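Local coordinates for putative xanthine dehydrogenase YAGS fad-binding subunit (Escherichia coli, PDB 5G5G), which carries the molybdenum–pterin cytosine dinucleotide centre of a periplasmic aldehyde oxidase and is probably the subunit in which aldehydes are oxidised, at residues A189-A194 with P236-G241; L206-Q211 with S250-A255; Q185-M190 with N347-P352. All coordinates share one frame; numbering follows the deposited sequence.

Contact 1. Residues A189-A194 with P236-G241; sequences AMEPHA and PYIGGG. With MCN (pterin cytosine dinucleotide), chain Y.
Glu191 grips Gly239 from two directions, with its backbone and with its carboxylate. The backbone bond runs from Glu191 N to Gly239 O at 3.1 Å. With CG anti to the backbone N (chi1 179°) and the chain extended beyond it, the side chain carries its carboxylate along the other loop, where Gly239 N reaches OE1 at 2.8 Å. That N-H comes from above the carboxylate plane, 40° out of it, and OE1 also bonds Ser209 OG. The other oxygen, OE2, lies 2.7 Å from a water that also sits within bonding distance of Tyr237 O.

Between these two bonds Glu191 CB packs against Gly239, 3.6 Å from its CA; a beta carbon on Gly239 would run into it. Gly239 is the centre of an inverse gamma turn, and at Gly240, which follows, a beta carbon would be jammed against the carbonyl oxygen of the residue before. Ala189 presses its methyl against that turn, CB 3.3 Å from Gly240 O. A second water joins Met190 N to Gly239 O, giving this carbonyl two donors.

Cutting Glu191 back to an alanine here would probably cost Gly239 N its acceptor and Ser209 OG one of its partners, so that the turn could shift.

The turn leads straight to the cofactor: Gly241 N donates to O4' of the pterin cytosine dinucleotide at 2.7 Å. It is a glycine-rich loop of a molybdopterin-binding site, braced from behind by a buried glutamate.

Contact 2. Residues L206-Q211 with S250-A255; sequences LWTSNQ and SDALLA
Leu206 sets both of its methyls against helix 250-262, CD2 against Ala252 and CD1 near Ala255, a turn further on. The helix makes the connection in a beta-alpha-beta crossover from strand 231-234 to strand 266-269, and here it lies against strand 203-208 of the same mixed sheet. Strand 206-208 and helix 250-255 run nearly antiparallel, at 158°, with their axes 9.6 Å apart. The alanine methyls meet the leucine that reaches out from the strand.

With CG anti to the backbone N (chi1 -168°), the fork of Leu206 is held out over the helix; CD2 touches Ala252 CB at 3.7 Å, while CD1 lies 3.9 Å from Ala252 O and 4.3 Å from Ala255 CB. Leu220 of helix 213-224 also packs on Leu206, so the leucine is wedged between two helices on one face of the sheet.

Two residues along, Thr208 and Asp251 meet with their side chains at about a right angle. Asp251 puts CG between its backbone N and carbonyl carbon (chi1 59°), which directs the carboxylate to the strand. Even so, Thr208 OG1 and Asp251 OD2 stay 4.0 Å apart without a bond. Ser195 of the adjoining strand mediates between them, its OG hydrogen-bonded to both, so these buried polar groups are satisfied in a small cluster.

Past the strand the chain runs on to Gln211, whose NE2 bonds an oxygen of the dioxothiomolybdenum ion. On the way, Ser209 O lies 3.0 Å from a water whose other neighbour here is Asp251 OD2, at 2.7 Å.

Contact 3. Residues Q185-M190 with N347-P352; sequences QSHMAM and NAMRAP. With MOS (dioxothiomolybdenum(VI) ion), chain Z; MCN (pterin cytosine dinucleotide), chain Y.
Met349 is stretched out, with CG anti to the backbone N (chi1 180°) and the rest of the chain extended, which lays it across the ring of His187. The histidine turns to meet it with CG anti to its own carbonyl carbon (chi1 -46°). The two side chains lie alongside each other, running in opposite senses: Met349 CG lies 3.7 Å from His187 CD2, and SD is over the ring face, 4.5 Å from the centroid, a sulfur-aromatic contact. Beyond the ring the sulfur meets Gln185 CB at 3.9 Å, and the terminal CE reaches Ser186 O at 3.4 Å.

The ring is held at its edge as well. His187 NE2 donates to Ala348 O at 2.8 Å, almost straight at 170°, with the oxygen nearly in the ring plane. A bond at the edge and a thioether over one face should together restrain the ring from turning.

All this stands behind the molybdenum site of a xanthine dehydrogenase/aldehyde oxidase family enzyme, in which the metal is bound by the two dithiolene sulfurs of the pterin, S7' and S8'. The loop 347-352 wraps the ion's sulfur: Arg350 N lies 3.4 Å from it, and Met349 C, Ala348 CB and Pro352 CD also close in. The side chains of His187 and Met349 form a second shell behind the backbone of 348-350.

Arg350 leaves in another direction, extended along the pterin, where it sets one face of its guanidinium against N8' (NH2 to N8' 3.4 Å). Its NE bonds Gly691 O. Arg282 ties the two loops together, bonding both Gln185 OE1 and Arg350 O.

In the fold
All three contacts lie in the same molybdopterin cofactor-binding domain. Contacts 1 and 3 start from the same loop, between strands 174-182 and 194-200, and share Ala189 and Met190; their centres are about 12 Å apart. The centre of contact 2, on the seven-stranded sheet, lies about 11 Å and about 18 Å from those of contacts 1 and 3, and it does not touch contact 3. Along the chain contacts 1 and 2 interleave, while contact 3 encloses contact 2. Contact 1 lies between the sheet and the cofactor. Loop 185-194 touches an iron-sulfur cluster through Met190 and braces the loops that hold the pterin and line the molybdenum, consistent with electron transfer between neighbouring centres.

Contact 1. Residues A189-A194 with P236-G241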
loop_
_atom_site.group_PDB
_atom_site.type_symbol
_atom_site.label_atom_id
_atom_site.label_comp_id
_atom_site.label_asym_id
_atom_site.label_seq_id
_atom_site.Cartn_x
_atom_site.Cartn_y
_atom_site.Cartn_z
ATOM N N ALA C 189 -1.194 -5.018 -0.656
ATOM C CA ALA C 189 -2.442 -5.178 0.099
ATOM C C ALA C 189 -2.116 -5.161 1.575
ATOM O O ALA C 189 -1.097 -5.740 1.992
ATOM C CB ALA C 189 -3.137 -6.492 -0.264
ATOM N N MET C 190 -2.956 -4.491 2.363
ATOM C CA MET C 190 -2.562 -4.189 3.739
ATOM C C MET C 190 -2.517 -5.439 4.581
ATOM O O MET C 190 -1.768 -5.466 5.532
ATOM C CB MET C 190 -3.466 -3.136 4.342
ATOM C CG MET C 190 -2.884 -2.438 5.568
ATOM S SD MET C 190 -1.289 -1.639 5.328
ATOM C CE MET C 190 -1.599 -0.694 3.880
ATOM N N GLU C 191 -3.296 -6.479 4.244
ATOM C CA GLU C 191 -3.147 -7.782 4.911
ATOM C C GLU C 191 -2.072 -8.588 4.205
ATOM O O GLU C 191 -2.249 -8.973 3.052
ATOM C CB GLU C 191 -4.488 -8.559 4.969
ATOM C CG GLU C 191 -4.394 -9.936 5.632
ATOM C CD GLU C 191 -5.535 -10.878 5.244
ATOM O OE1 GLU C 191 -6.237 -10.637 4.219
ATOM O OE2 GLU C 191 -5.706 -11.872 5.970
ATOM N N PRO C 192 -0.987 -8.926 4.931
ATOM C CA PRO C 192 -0.006 -9.815 4.361
ATOM C C PRO C 192 -0.680 -11.126 4.028
ATOM O O PRO C 192 -1.578 -11.581 4.781
ATOM C CB PRO C 192 1.007 -10.008 5.548
ATOM C CG PRO C 192 0.923 -8.749 6.343
ATOM C CD PRO C 192 -0.576 -8.445 6.264
ATOM N N HIS C 193 -0.189 -11.792 3.003
ATOM C CA HIS C 193 -0.695 -13.104 2.670
ATOM C C HIS C 193 -0.529 -14.010 3.903
ATOM O O HIS C 193 0.516 -14.033 4.541
ATOM C CB HIS C 193 0.085 -13.727 1.519
ATOM C CG HIS C 193 -0.098 -13.049 0.208
ATOM N ND1 HIS C 193 0.363 -11.784 -0.060
ATOM C CD2 HIS C 193 -0.712 -13.466 -0.921
ATOM C CE1 HIS C 193 0.051 -11.459 -1.298
ATOM N NE2 HIS C 193 -0.591 -12.465 -1.848
ATOM N N ALA C 194 -1.588 -14.746 4.231
ATOM C CA ALA C 194 -1.559 -15.684 5.343
ATOM C C ALA C 194 -2.552 -16.813 5.225
ATOM O O ALA C 194 -3.620 -16.635 4.635
ATOM C CB ALA C 194 -1.797 -14.939 6.658
ATOM N N PRO C 236 -13.614 -15.587 4.346
ATOM C CA PRO C 236 -14.787 -14.701 4.380
ATOM C C PRO C 236 -14.436 -13.237 4.404
ATOM O O PRO C 236 -15.243 -12.407 3.991
ATOM C CB PRO C 236 -15.537 -15.153 5.671
ATOM C CG PRO C 236 -14.428 -15.665 6.566
ATOM C CD PRO C 236 -13.490 -16.367 5.608
ATOM N N TYR C 237 -13.248 -12.911 4.908
ATOM C CA TYR C 237 -12.715 -11.534 4.944
ATOM C C TYR C 237 -11.278 -11.498 4.451
ATOM O O TYR C 237 -10.437 -12.275 4.917
ATOM C CB TYR C 237 -12.812 -10.898 6.348
ATOM C CG TYR C 237 -14.223 -10.843 6.813
ATOM C CD1 TYR C 237 -15.091 -9.907 6.300
ATOM C CD2 TYR C 237 -14.719 -11.810 7.699
ATOM C CE1 TYR C 237 -16.430 -9.895 6.670
ATOM C CE2 TYR C 237 -16.055 -11.810 8.050
ATOM C CZ TYR C 237 -16.885 -10.850 7.515
ATOM O OH TYR C 237 -18.192 -10.866 7.875
ATOM N N ILE C 238 -11.010 -10.611 3.497
ATOM C CA ILE C 238 -9.712 -10.497 2.816
ATOM C C ILE C 238 -9.316 -9.037 2.920
ATOM O O ILE C 238 -10.095 -8.155 2.539
ATOM C CB ILE C 238 -9.823 -10.888 1.352
ATOM C CG1 ILE C 238 -10.116 -12.372 1.272
ATOM C CG2 ILE C 238 -8.547 -10.555 0.554
ATOM C CD1 ILE C 238 -11.264 -12.738 0.445
ATOM N N GLY C 239 -8.137 -8.783 3.463
ATOM C CA GLY C 239 -7.641 -7.477 3.659
ATOM C C GLY C 239 -6.980 -6.950 2.403
ATOM O O GLY C 239 -5.824 -6.487 2.440
ATOM N N GLY C 240 -7.748 -6.904 1.304
ATOM C CA GLY C 240 -7.234 -6.394 0.047
ATOM C C GLY C 240 -6.475 -7.436 -0.737
ATOM O O GLY C 240 -5.894 -8.371 -0.167
ATOM N N GLY C 241 -6.468 -7.299 -2.066
ATOM C CA GLY C 241 -5.714 -8.201 -2.937
ATOM C C GLY C 241 -5.185 -7.524 -4.207
ATOM O O GLY C 241 -3.995 -7.628 -4.528
HETATM N N1 MCN Y . -20.236 -2.228 -8.030
HETATM C C2 MCN Y . -21.580 -1.653 -7.914
HETATM N N3 MCN Y . -22.147 -1.784 -9.327
HETATM C C4 MCN Y . -21.626 -2.160 -10.483
HETATM C C5 MCN Y . -20.283 -2.815 -10.311
HETATM C C6 MCN Y . -19.667 -2.749 -9.168
HETATM O O2 MCN Y . -22.120 -1.241 -7.026
HETATM N N4 MCN Y . -22.147 -2.123 -11.657
HETATM C "C1'" MCN Y . -19.464 -2.011 -6.816
HETATM C C2D MCN Y . -19.885 -3.007 -5.672
HETATM O "O2'" MCN Y . -19.599 -2.427 -4.402
HETATM C "C3'" MCN Y . -18.982 -4.088 -5.989
HETATM C C4D MCN Y . -17.549 -3.539 -6.423
HETATM O O4D MCN Y . -18.080 -2.284 -7.068
HETATM O "O3'" MCN Y . -18.701 -5.096 -4.952
HETATM C "C5'" MCN Y . -16.698 -4.159 -7.367
HETATM O "O5'" MCN Y . -17.380 -4.958 -8.305
HETATM P PA MCN Y . -16.640 -5.362 -9.606
HETATM O O1A MCN Y . -17.467 -6.471 -10.253
HETATM O O2A MCN Y . -16.247 -4.149 -10.374
HETATM O O3A MCN Y . -15.204 -6.050 -9.054
HETATM P PB MCN Y . -15.081 -7.550 -8.568
HETATM O O1B MCN Y . -14.781 -8.430 -9.704
HETATM O O2B MCN Y . -16.222 -7.880 -7.663
HETATM O O3B MCN Y . -13.848 -7.362 -7.610
HETATM C C10 MCN Y . -12.471 -7.418 -8.178
HETATM C "C9'" MCN Y . -11.843 -6.082 -8.365
HETATM C "C8'" MCN Y . -10.428 -6.338 -9.121
HETATM S "S8'" MCN Y . -10.326 -7.400 -10.413
HETATM C "C7'" MCN Y . -9.434 -5.852 -8.557
HETATM S "S7'" MCN Y . -7.772 -6.191 -9.121
HETATM C "C6'" MCN Y . -9.524 -4.720 -7.487
HETATM C C7 MCN Y . -11.069 -4.297 -7.452
HETATM O "O9'" MCN Y . -11.901 -5.366 -7.242
HETATM N "N5'" MCN Y . -9.215 -5.477 -6.164
HETATM C C4A MCN Y . -9.581 -4.817 -4.869
HETATM N "N8'" MCN Y . -11.241 -3.416 -6.277
HETATM C C4B MCN Y . -10.728 -3.769 -5.080
HETATM N "N1'" MCN Y . -11.050 -2.995 -3.965
HETATM C "C2'" MCN Y . -10.771 -3.406 -2.657
HETATM N "N2'" MCN Y . -11.040 -2.714 -1.657
HETATM N "N3'" MCN Y . -9.761 -4.322 -2.556
HETATM C "C4'" MCN Y . -9.248 -5.207 -3.490
HETATM O "O4'" MCN Y . -8.392 -6.112 -3.467
HETATM O O HOH W 1 -5.632 -3.608 1.412
HETATM O O HOH W 2 -7.869 -13.316 5.273
#

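Contact 2. Residues L206-Q211 with S250-A255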
loop_
_atom_site.group_PDB
_atom_site.type_symbol
_atom_site.label_atom_id
_atom_site.label_comp_id
_atom_site.label_asym_id
_atom_site.label_seq_id
_atom_site.Cartn_x
_atom_site.Cartn_y
_atom_site.Cartn_z
ATOM N N LEU C 206 -8.345 -25.122 5.040
ATOM C CA LEU C 206 -7.406 -24.007 4.934
ATOM C C LEU C 206 -8.192 -22.722 5.077
ATOM O O LEU C 206 -9.076 -22.433 4.242
ATOM C CB LEU C 206 -6.676 -24.014 3.590
ATOM C CG LEU C 206 -5.476 -23.055 3.550
ATOM C CD1 LEU C 206 -4.215 -23.726 4.120
ATOM C CD2 LEU C 206 -5.182 -22.534 2.170
ATOM N N TRP C 207 -7.860 -21.949 6.094
ATOM C CA TRP C 207 -8.331 -20.585 6.235
ATOM C C TRP C 207 -7.263 -19.744 5.568
ATOM O O TRP C 207 -6.049 -19.893 5.837
ATOM C CB TRP C 207 -8.419 -20.198 7.693
ATOM C CG TRP C 207 -9.532 -20.891 8.463
ATOM C CD1 TRP C 207 -10.737 -20.370 8.777
ATOM C CD2 TRP C 207 -9.528 -22.224 9.008
ATOM N NE1 TRP C 207 -11.491 -21.275 9.507
ATOM C CE2 TRP C 207 -10.767 -22.419 9.670
ATOM C CE3 TRP C 207 -8.568 -23.265 9.061
ATOM C CZ2 TRP C 207 -11.093 -23.620 10.353
ATOM C CZ3 TRP C 207 -8.923 -24.462 9.677
ATOM C CH2 TRP C 207 -10.152 -24.636 10.339
ATOM N N THR C 208 -7.672 -18.851 4.683
ATOM C CA THR C 208 -6.675 -18.161 3.879
ATOM C C THR C 208 -7.186 -16.792 3.459
ATOM O O THR C 208 -8.290 -16.375 3.864
ATOM C CB THR C 208 -6.292 -19.052 2.640
ATOM O OG1 THR C 208 -5.125 -18.548 1.961
ATOM C CG2 THR C 208 -7.460 -19.138 1.686
ATOM N N SER C 209 -6.354 -16.094 2.670
ATOM C CA SER C 209 -6.651 -14.774 2.141
ATOM C C SER C 209 -6.544 -14.918 0.610
ATOM O O SER C 209 -5.450 -15.020 0.079
ATOM C CB SER C 209 -5.657 -13.731 2.701
ATOM O OG SER C 209 -6.047 -12.414 2.334
ATOM N N ASN C 210 -7.696 -15.099 -0.056
ATOM C CA ASN C 210 -7.693 -15.475 -1.455
ATOM C C ASN C 210 -8.956 -14.917 -2.122
ATOM O O ASN C 210 -10.032 -15.046 -1.568
ATOM C CB ASN C 210 -7.580 -16.994 -1.597
ATOM C CG ASN C 210 -7.216 -17.422 -3.008
ATOM O OD1 ASN C 210 -7.978 -17.200 -3.935
ATOM N ND2 ASN C 210 -6.025 -17.978 -3.194
ATOM N N GLN C 211 -8.801 -14.368 -3.327
ATOM C CA GLN C 211 -9.880 -13.759 -4.088
ATOM C C GLN C 211 -10.769 -14.809 -4.797
ATOM O O GLN C 211 -11.904 -14.471 -5.202
ATOM C CB GLN C 211 -9.295 -12.835 -5.164
ATOM C CG GLN C 211 -8.479 -11.648 -4.639
ATOM C CD GLN C 211 -7.789 -10.798 -5.682
ATOM O OE1 GLN C 211 -6.633 -10.389 -5.535
ATOM N NE2 GLN C 211 -8.505 -10.536 -6.777
ATOM N N SER C 250 2.723 -19.049 -1.544
ATOM C CA SER C 250 3.574 -19.915 -0.739
ATOM C C SER C 250 3.003 -20.132 0.679
ATOM O O SER C 250 3.234 -21.181 1.287
ATOM C CB SER C 250 4.981 -19.342 -0.676
ATOM O OG SER C 250 4.997 -18.034 -0.107
ATOM N N ASP C 251 2.303 -19.121 1.213
ATOM C CA ASP C 251 1.716 -19.267 2.580
ATOM C C ASP C 251 0.752 -20.479 2.706
ATOM O O ASP C 251 0.741 -21.195 3.713
ATOM C CB ASP C 251 0.976 -18.000 3.011
ATOM C CG ASP C 251 -0.174 -17.633 2.057
ATOM O OD1 ASP C 251 0.093 -17.535 0.834
ATOM O OD2 ASP C 251 -1.336 -17.476 2.538
ATOM N N ALA C 252 -0.124 -20.614 1.725
ATOM C CA ALA C 252 -1.137 -21.654 1.682
ATOM C C ALA C 252 -0.500 -23.044 1.534
ATOM O O ALA C 252 -0.839 -23.990 2.256
ATOM C CB ALA C 252 -2.077 -21.354 0.532
ATOM N N LEU C 253 0.364 -23.189 0.542
ATOM C CA LEU C 253 1.061 -24.427 0.348
ATOM C C LEU C 253 1.836 -24.820 1.596
ATOM O O LEU C 253 1.714 -25.956 2.085
ATOM C CB LEU C 253 2.003 -24.372 -0.843
ATOM C CG LEU C 253 2.786 -25.673 -1.039
ATOM C CD1 LEU C 253 1.881 -26.865 -1.251
ATOM C CD2 LEU C 253 3.746 -25.563 -2.198
ATOM N N LEU C 254 2.610 -23.877 2.130
ATOM C CA LEU C 254 3.516 -24.250 3.240
ATOM C C LEU C 254 2.715 -24.537 4.498
ATOM O O LEU C 254 3.058 -25.483 5.261
ATOM C CB LEU C 254 4.591 -23.197 3.449
ATOM C CG LEU C 254 5.653 -23.295 2.326
ATOM C CD1 LEU C 254 6.499 -22.069 2.356
ATOM C CD2 LEU C 254 6.577 -24.462 2.500
ATOM N N ALA C 255 1.643 -23.784 4.753
ATOM C CA ALA C 255 0.789 -24.091 5.905
ATOM C C ALA C 255 0.284 -25.514 5.837
ATOM O O ALA C 255 0.331 -26.277 6.825
ATOM C CB ALA C 255 -0.382 -23.112 6.007
HETATM O O HOH W 3 -2.914 -15.527 1.521
#

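Contact 3. Residues Q185-M190 with N347-P352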
loop_
_atom_site.group_PDB
_atom_site.type_symbol
_atom_site.label_atom_id
_atom_site.label_comp_id
_atom_site.label_asym_id
_atom_site.label_seq_id
_atom_site.Cartn_x
_atom_site.Cartn_y
_atom_site.Cartn_z
ATOM N N GLN C 185 5.308 -2.883 -10.604
ATOM C CA GLN C 185 4.511 -2.383 -9.474
ATOM C C GLN C 185 4.085 -3.525 -8.569
ATOM O O GLN C 185 3.964 -4.695 -8.998
ATOM C CB GLN C 185 3.267 -1.561 -9.945
ATOM C CG GLN C 185 3.650 -0.383 -10.824
ATOM C CD GLN C 185 2.464 0.264 -11.550
ATOM O OE1 GLN C 185 1.424 -0.347 -11.729
ATOM N NE2 GLN C 185 2.674 1.506 -12.043
ATOM N N SER C 186 3.709 -3.151 -7.359
ATOM C CA SER C 186 3.394 -4.111 -6.304
ATOM C C SER C 186 2.038 -3.858 -5.674
ATOM O O SER C 186 1.661 -2.715 -5.429
ATOM C CB SER C 186 4.521 -4.072 -5.217
ATOM O OG SER C 186 4.555 -5.271 -4.463
ATOM N N HIS C 187 1.345 -4.936 -5.266
ATOM C CA HIS C 187 -0.028 -4.772 -4.774
ATOM C C HIS C 187 -0.098 -4.031 -3.444
ATOM O O HIS C 187 -0.928 -3.148 -3.227
ATOM C CB HIS C 187 -0.726 -6.110 -4.658
ATOM C CG HIS C 187 -0.529 -6.958 -5.859
ATOM N ND1 HIS C 187 0.592 -7.767 -6.019
ATOM C CD2 HIS C 187 -1.266 -7.095 -6.979
ATOM C CE1 HIS C 187 0.523 -8.349 -7.192
ATOM N NE2 HIS C 187 -0.598 -7.967 -7.789
ATOM N N MET C 188 0.816 -4.416 -2.553
ATOM C CA MET C 188 0.879 -3.851 -1.219
ATOM C C MET C 188 -0.458 -3.917 -0.489
ATOM O O MET C 188 -0.839 -3.007 0.251
ATOM C CB MET C 188 1.369 -2.396 -1.229
ATOM C CG MET C 188 2.617 -2.138 -2.045
ATOM S SD MET C 188 4.117 -2.874 -1.379
ATOM C CE MET C 188 4.414 -1.942 0.006
ATOM N N ALA C 189 -1.194 -5.018 -0.656
ATOM C CA ALA C 189 -2.442 -5.178 0.099
ATOM C C ALA C 189 -2.116 -5.161 1.575
ATOM O O ALA C 189 -1.097 -5.740 1.992
ATOM C CB ALA C 189 -3.137 -6.492 -0.264
ATOM N N MET C 190 -2.956 -4.491 2.363
ATOM C CA MET C 190 -2.562 -4.189 3.739
ATOM C C MET C 190 -2.517 -5.439 4.581
ATOM O O MET C 190 -1.768 -5.466 5.532
ATOM C CB MET C 190 -3.466 -3.136 4.342
ATOM C CG MET C 190 -2.884 -2.438 5.568
ATOM S SD MET C 190 -1.289 -1.639 5.328
ATOM C CE MET C 190 -1.599 -0.694 3.880
ATOM N N ASN C 347 2.587 -10.830 -12.896
ATOM C CA ASN C 347 1.217 -11.309 -13.010
ATOM C C ASN C 347 0.248 -10.153 -12.768
ATOM O O ASN C 347 0.652 -8.989 -12.640
ATOM C CB ASN C 347 0.957 -12.508 -12.056
ATOM C CG ASN C 347 0.070 -13.582 -12.685
ATOM O OD1 ASN C 347 -0.981 -13.274 -13.304
ATOM N ND2 ASN C 347 0.431 -14.816 -12.475
ATOM N N ALA C 348 -1.030 -10.518 -12.642
ATOM C CA ALA C 348 -2.105 -9.543 -12.523
ATOM C C ALA C 348 -1.965 -8.568 -11.378
ATOM O O ALA C 348 -1.732 -8.938 -10.209
ATOM C CB ALA C 348 -3.440 -10.234 -12.382
ATOM N N MET C 349 -2.190 -7.321 -11.721
ATOM C CA MET C 349 -2.464 -6.276 -10.778
ATOM C C MET C 349 -3.562 -5.409 -11.397
ATOM O O MET C 349 -3.620 -5.288 -12.632
ATOM C CB MET C 349 -1.228 -5.469 -10.472
ATOM C CG MET C 349 -1.446 -4.337 -9.490
ATOM S SD MET C 349 0.155 -3.645 -8.928
ATOM C CE MET C 349 -0.280 -2.084 -8.191
ATOM N N ARG C 350 -4.404 -4.891 -10.521
ATOM C CA ARG C 350 -5.638 -4.109 -10.871
ATOM C C ARG C 350 -5.592 -3.541 -12.289
ATOM O O ARG C 350 -4.764 -2.684 -12.584
ATOM C CB ARG C 350 -5.836 -3.019 -9.845
ATOM C CG ARG C 350 -7.262 -2.425 -9.858
ATOM C CD ARG C 350 -7.367 -1.472 -8.696
ATOM N NE ARG C 350 -8.740 -1.064 -8.450
ATOM C CZ ARG C 350 -9.203 -0.502 -7.324
ATOM N NH1 ARG C 350 -8.387 -0.204 -6.341
ATOM N NH2 ARG C 350 -10.488 -0.186 -7.211
ATOM N N ALA C 351 -6.485 -4.036 -13.134
ATOM C CA ALA C 351 -6.562 -3.696 -14.587
ATOM C C ALA C 351 -5.270 -4.086 -15.313
ATOM O O ALA C 351 -4.608 -3.264 -15.967
ATOM C CB ALA C 351 -6.910 -2.224 -14.810
ATOM N N PRO C 352 -4.949 -5.378 -15.302
ATOM C CA PRO C 352 -3.781 -5.833 -16.033
ATOM C C PRO C 352 -3.927 -5.469 -17.504
ATOM O O PRO C 352 -5.027 -5.623 -18.082
ATOM C CB PRO C 352 -3.800 -7.362 -15.879
ATOM C CG PRO C 352 -5.088 -7.680 -15.238
ATOM C CD PRO C 352 -5.665 -6.476 -14.634
HETATM MO MO MOS Z . -8.067 -7.981 -10.549
HETATM S S MOS Z . -5.932 -7.840 -11.438
HETATM O O1 MOS Z . -7.723 -9.346 -9.448
HETATM O O2 MOS Z . -8.379 -8.933 -12.388
HETATM N N1 MCN Y . -20.236 -2.228 -8.030
HETATM C C2 MCN Y . -21.580 -1.653 -7.914
HETATM N N3 MCN Y . -22.147 -1.784 -9.327
HETATM C C4 MCN Y . -21.626 -2.160 -10.483
HETATM C C5 MCN Y . -20.283 -2.815 -10.311
HETATM C C6 MCN Y . -19.667 -2.749 -9.168
HETATM O O2 MCN Y . -22.120 -1.241 -7.026
HETATM N N4 MCN Y . -22.147 -2.123 -11.657
HETATM C "C1'" MCN Y . -19.464 -2.011 -6.816
HETATM C C2D MCN Y . -19.885 -3.007 -5.672
HETATM O "O2'" MCN Y . -19.599 -2.427 -4.402
HETATM C "C3'" MCN Y . -18.982 -4.088 -5.989
HETATM C C4D MCN Y . -17.549 -3.539 -6.423
HETATM O O4D MCN Y . -18.080 -2.284 -7.068
HETATM O "O3'" MCN Y . -18.701 -5.096 -4.952
HETATM C "C5'" MCN Y . -16.698 -4.159 -7.367
HETATM O "O5'" MCN Y . -17.380 -4.958 -8.305
HETATM P PA MCN Y . -16.640 -5.362 -9.606
HETATM O O1A MCN Y . -17.467 -6.471 -10.253
HETATM O O2A MCN Y . -16.247 -4.149 -10.374
HETATM O O3A MCN Y . -15.204 -6.050 -9.054
HETATM P PB MCN Y . -15.081 -7.550 -8.568
HETATM O O1B MCN Y . -14.781 -8.430 -9.704
HETATM O O2B MCN Y . -16.222 -7.880 -7.663
HETATM O O3B MCN Y . -13.848 -7.362 -7.610
HETATM C C10 MCN Y . -12.471 -7.418 -8.178
HETATM C "C9'" MCN Y . -11.843 -6.082 -8.365
HETATM C "C8'" MCN Y . -10.428 -6.338 -9.121
HETATM S "S8'" MCN Y . -10.326 -7.400 -10.413
HETATM C "C7'" MCN Y . -9.434 -5.852 -8.557
HETATM S "S7'" MCN Y . -7.772 -6.191 -9.121
HETATM C "C6'" MCN Y . -9.524 -4.720 -7.487
HETATM C C7 MCN Y . -11.069 -4.297 -7.452
HETATM O "O9'" MCN Y . -11.901 -5.366 -7.242
HETATM N "N5'" MCN Y . -9.215 -5.477 -6.164
HETATM C C4A MCN Y . -9.581 -4.817 -4.869
HETATM N "N8'" MCN Y . -11.241 -3.416 -6.277
HETATM C C4B MCN Y . -10.728 -3.769 -5.080
HETATM N "N1'" MCN Y . -11.050 -2.995 -3.965
HETATM C "C2'" MCN Y . -10.771 -3.406 -2.657
HETATM N "N2'" MCN Y . -11.040 -2.714 -1.657
HETATM N "N3'" MCN Y . -9.761 -4.322 -2.556
HETATM C "C4'" MCN Y . -9.248 -5.207 -3.490
HETATM O "O4'" MCN Y . -8.392 -6.112 -3.467
#